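Local structure of transmembrane oligosaccharyl transferase (Archaeoglobus fulgidus, 3WAJ) at residues A222-F233 and L246-F254. The protein is an integral membrane protein of the STT3/AglB family, with a helical transmembrane part of the GT-C clan and a bound zinc ion. Sequence-based numbering, arbitrary orientation.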
# COMPACT_ATOMS: atom_id res chain seq x y z
N ALA A 222 7.85 10.07 -21.86
CA ALA A 222 7.99 11.04 -22.95
C ALA A 222 9.31 11.85 -22.90
O ALA A 222 10.02 11.91 -23.90
CB ALA A 222 6.75 11.95 -23.07
N PRO A 223 9.63 12.49 -21.74
CA PRO A 223 10.95 13.14 -21.61
C PRO A 223 12.10 12.18 -21.89
O PRO A 223 13.10 12.58 -22.49
CB PRO A 223 10.99 13.55 -20.13
CG PRO A 223 9.57 13.66 -19.72
CD PRO A 223 8.78 12.70 -20.55
N ILE A 224 11.96 10.93 -21.45
CA ILE A 224 13.01 9.93 -21.67
C ILE A 224 13.33 9.74 -23.15
O ILE A 224 14.48 9.88 -23.57
CB ILE A 224 12.65 8.58 -21.01
CG1 ILE A 224 12.69 8.70 -19.48
CG2 ILE A 224 13.58 7.47 -21.48
CD1 ILE A 224 12.23 7.44 -18.76
N ILE A 225 12.32 9.42 -23.95
CA ILE A 225 12.48 9.29 -25.39
C ILE A 225 12.99 10.58 -26.04
O ILE A 225 13.78 10.53 -26.99
CB ILE A 225 11.15 8.86 -26.06
CG1 ILE A 225 10.72 7.51 -25.51
CG2 ILE A 225 11.31 8.79 -27.58
CD1 ILE A 225 9.40 7.01 -26.07
N LEU A 226 12.55 11.73 -25.55
CA LEU A 226 13.01 13.00 -26.10
C LEU A 226 14.50 13.19 -25.82
O LEU A 226 15.21 13.77 -26.64
CB LEU A 226 12.20 14.18 -25.57
CG LEU A 226 10.80 14.31 -26.14
CD1 LEU A 226 10.05 15.40 -25.40
CD2 LEU A 226 10.85 14.60 -27.64
N ALA A 227 14.97 12.68 -24.69
CA ALA A 227 16.41 12.66 -24.42
C ALA A 227 17.18 11.84 -25.47
O ALA A 227 18.31 12.18 -25.81
CB ALA A 227 16.71 12.17 -23.01
N PHE A 228 16.55 10.78 -25.99
CA PHE A 228 17.16 9.99 -27.07
C PHE A 228 17.44 10.88 -28.26
O PHE A 228 18.49 10.78 -28.89
CB PHE A 228 16.26 8.84 -27.55
CG PHE A 228 15.93 7.80 -26.50
CD1 PHE A 228 16.61 7.76 -25.29
CD2 PHE A 228 14.94 6.87 -26.74
CE1 PHE A 228 16.29 6.81 -24.32
CE2 PHE A 228 14.62 5.91 -25.79
CZ PHE A 228 15.30 5.87 -24.58
N MET A 229 16.48 11.75 -28.57
CA MET A 229 16.62 12.62 -29.73
C MET A 229 17.61 13.73 -29.44
O MET A 229 18.47 14.03 -30.27
CB MET A 229 15.26 13.18 -30.16
CG MET A 229 14.26 12.09 -30.49
SD MET A 229 12.63 12.73 -30.85
CE MET A 229 13.01 13.79 -32.25
N PHE A 230 17.51 14.31 -28.25
CA PHE A 230 18.45 15.35 -27.83
C PHE A 230 19.89 14.89 -28.10
O PHE A 230 20.62 15.52 -28.85
CB PHE A 230 18.25 15.67 -26.35
CG PHE A 230 19.21 16.71 -25.84
CD1 PHE A 230 18.95 18.06 -26.02
CD2 PHE A 230 20.37 16.34 -25.17
CE1 PHE A 230 19.83 19.03 -25.54
CE2 PHE A 230 21.26 17.30 -24.69
CZ PHE A 230 20.99 18.65 -24.87
N PHE A 231 20.26 13.75 -27.51
CA PHE A 231 21.63 13.24 -27.62
C PHE A 231 22.02 12.76 -29.03
O PHE A 231 23.16 12.96 -29.44
CB PHE A 231 21.91 12.18 -26.54
CG PHE A 231 22.09 12.76 -25.16
CD1 PHE A 231 23.15 13.63 -24.89
CD2 PHE A 231 21.20 12.47 -24.13
CE1 PHE A 231 23.31 14.18 -23.61
CE2 PHE A 231 21.36 13.02 -22.86
CZ PHE A 231 22.41 13.87 -22.60
N ALA A 232 21.10 12.15 -29.76
CA ALA A 232 21.35 11.80 -31.16
C ALA A 232 21.65 13.03 -32.03
O ALA A 232 22.28 12.94 -33.08
CB ALA A 232 20.20 11.00 -31.75
N PHE A 233 21.18 14.19 -31.57
CA PHE A 233 21.43 15.43 -32.28
C PHE A 233 22.73 16.10 -31.81
O PHE A 233 23.63 16.31 -32.62
CB PHE A 233 20.22 16.38 -32.20
CG PHE A 233 19.13 16.06 -33.21
CD1 PHE A 233 18.84 16.95 -34.25
CD2 PHE A 233 18.40 14.88 -33.14
CE1 PHE A 233 17.83 16.66 -35.19
CE2 PHE A 233 17.39 14.58 -34.08
CZ PHE A 233 17.11 15.47 -35.10
N LEU A 246 14.06 9.27 -37.31
CA LEU A 246 14.01 9.14 -35.84
C LEU A 246 12.98 10.13 -35.29
O LEU A 246 12.20 9.79 -34.41
CB LEU A 246 15.38 9.43 -35.22
CG LEU A 246 15.37 9.70 -33.71
CD1 LEU A 246 14.99 8.44 -32.96
CD2 LEU A 246 16.70 10.23 -33.21
N SER A 247 12.99 11.33 -35.86
CA SER A 247 12.07 12.38 -35.47
C SER A 247 10.65 12.13 -35.94
O SER A 247 9.70 12.30 -35.17
CB SER A 247 12.56 13.73 -36.01
OG SER A 247 13.93 13.91 -35.71
N LEU A 248 10.49 11.73 -37.20
CA LEU A 248 9.17 11.49 -37.78
C LEU A 248 8.42 10.38 -37.02
O LEU A 248 7.23 10.51 -36.70
CB LEU A 248 9.25 11.20 -39.29
CG LEU A 248 9.36 12.41 -40.23
CD1 LEU A 248 9.63 11.99 -41.69
CD2 LEU A 248 8.11 13.29 -40.14
N VAL A 249 9.14 9.30 -36.73
CA VAL A 249 8.61 8.21 -35.92
C VAL A 249 8.10 8.72 -34.56
O VAL A 249 7.00 8.34 -34.11
CB VAL A 249 9.69 7.15 -35.69
CG1 VAL A 249 9.30 6.21 -34.55
CG2 VAL A 249 9.91 6.38 -36.96
N ALA A 250 8.90 9.57 -33.93
CA ALA A 250 8.52 10.16 -32.65
C ALA A 250 7.27 11.01 -32.82
O ALA A 250 6.38 10.97 -31.97
CB ALA A 250 9.67 10.97 -32.07
N VAL A 251 7.19 11.77 -33.91
CA VAL A 251 5.99 12.56 -34.19
C VAL A 251 4.75 11.67 -34.20
O VAL A 251 3.77 11.97 -33.53
CB VAL A 251 6.10 13.35 -35.51
CG1 VAL A 251 4.74 13.85 -35.95
CG2 VAL A 251 7.07 14.53 -35.36
N VAL A 252 4.81 10.56 -34.93
CA VAL A 252 3.69 9.62 -35.03
C VAL A 252 3.39 8.98 -33.67
O VAL A 252 2.23 9.00 -33.21
CB VAL A 252 3.94 8.53 -36.10
CG1 VAL A 252 2.80 7.50 -36.11
CG2 VAL A 252 4.09 9.16 -37.48
N THR A 253 4.42 8.44 -33.04
CA THR A 253 4.31 7.79 -31.73
C THR A 253 3.64 8.69 -30.68
O THR A 253 2.64 8.32 -30.04
CB THR A 253 5.71 7.39 -31.22
OG1 THR A 253 6.32 6.49 -32.15
CG2 THR A 253 5.62 6.72 -29.86
N PHE A 254 4.19 9.89 -30.50
CA PHE A 254 3.63 10.84 -29.54
C PHE A 254 2.23 11.28 -29.95
O PHE A 254 1.37 11.46 -29.10
CB PHE A 254 4.58 12.02 -29.35
CG PHE A 254 5.79 11.69 -28.52
CD1 PHE A 254 5.65 11.02 -27.31
CD2 PHE A 254 7.07 12.03 -28.95
CE1 PHE A 254 6.76 10.70 -26.53
CE2 PHE A 254 8.19 11.72 -28.18
CZ PHE A 254 8.04 11.05 -26.97
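Phe-254 of helix 243-261 pushes its ring into a hollow on helix 221-234 walled by Ala-222, Ile-225 and Leu-226. Its CE1 lies 3.7 Å from Ala-222 CB. Its CZ borders Ile-225 CB and its CE2 meets Leu-226 CD2, all three side chains approaching the ring obliquely. Ile-225 and the ring run past each other in opposite directions, and CG2 of the isoleucine, anti to its backbone N, also borders CZ.

The reciprocal bump is Met-229, which reaches across into a hollow formed by Leu-246, Ser-247 and Ala-250. The bend at chi3 (59°) brings CE to 3.6 Å from Ser-247 CA, while SD rests 3.7 Å from Ala-250 CB; the small alanine lets the thioether come close to the opposite helix. Leu-246 slides past the methionine in the reverse direction, and its CD2 reaches Ala-232 CB at 3.9 Å.

Beside Ser-247, at the C-terminal end of 222-233, Phe-233 presents its ring edge, with CZ 3.6 Å from Ser-247 OG, and Phe-294 of helix 278-303 packs edge-to-face with the same aromatic residue. The serine hydroxyl is hydrogen-bonded to Arg-243 O, one turn back on its own helix.

The two segments are nearly antiparallel (165°) and belong to helices consecutive in the chain, joined by a short connection within the STT3 N-terminal region; their axes come no closer than 11.0 Å, a spacing bridged mainly by the long side chains of Phe-254, Met-229 and Leu-246. Helices 199-214, 278-303 and 405-420 pack around the pair. Cohesion here is therefore essentially apolar and depends on complementary shape, while the serine satisfies its hydroxyl within its own helix, as suits a buried interface in a helical membrane bundle.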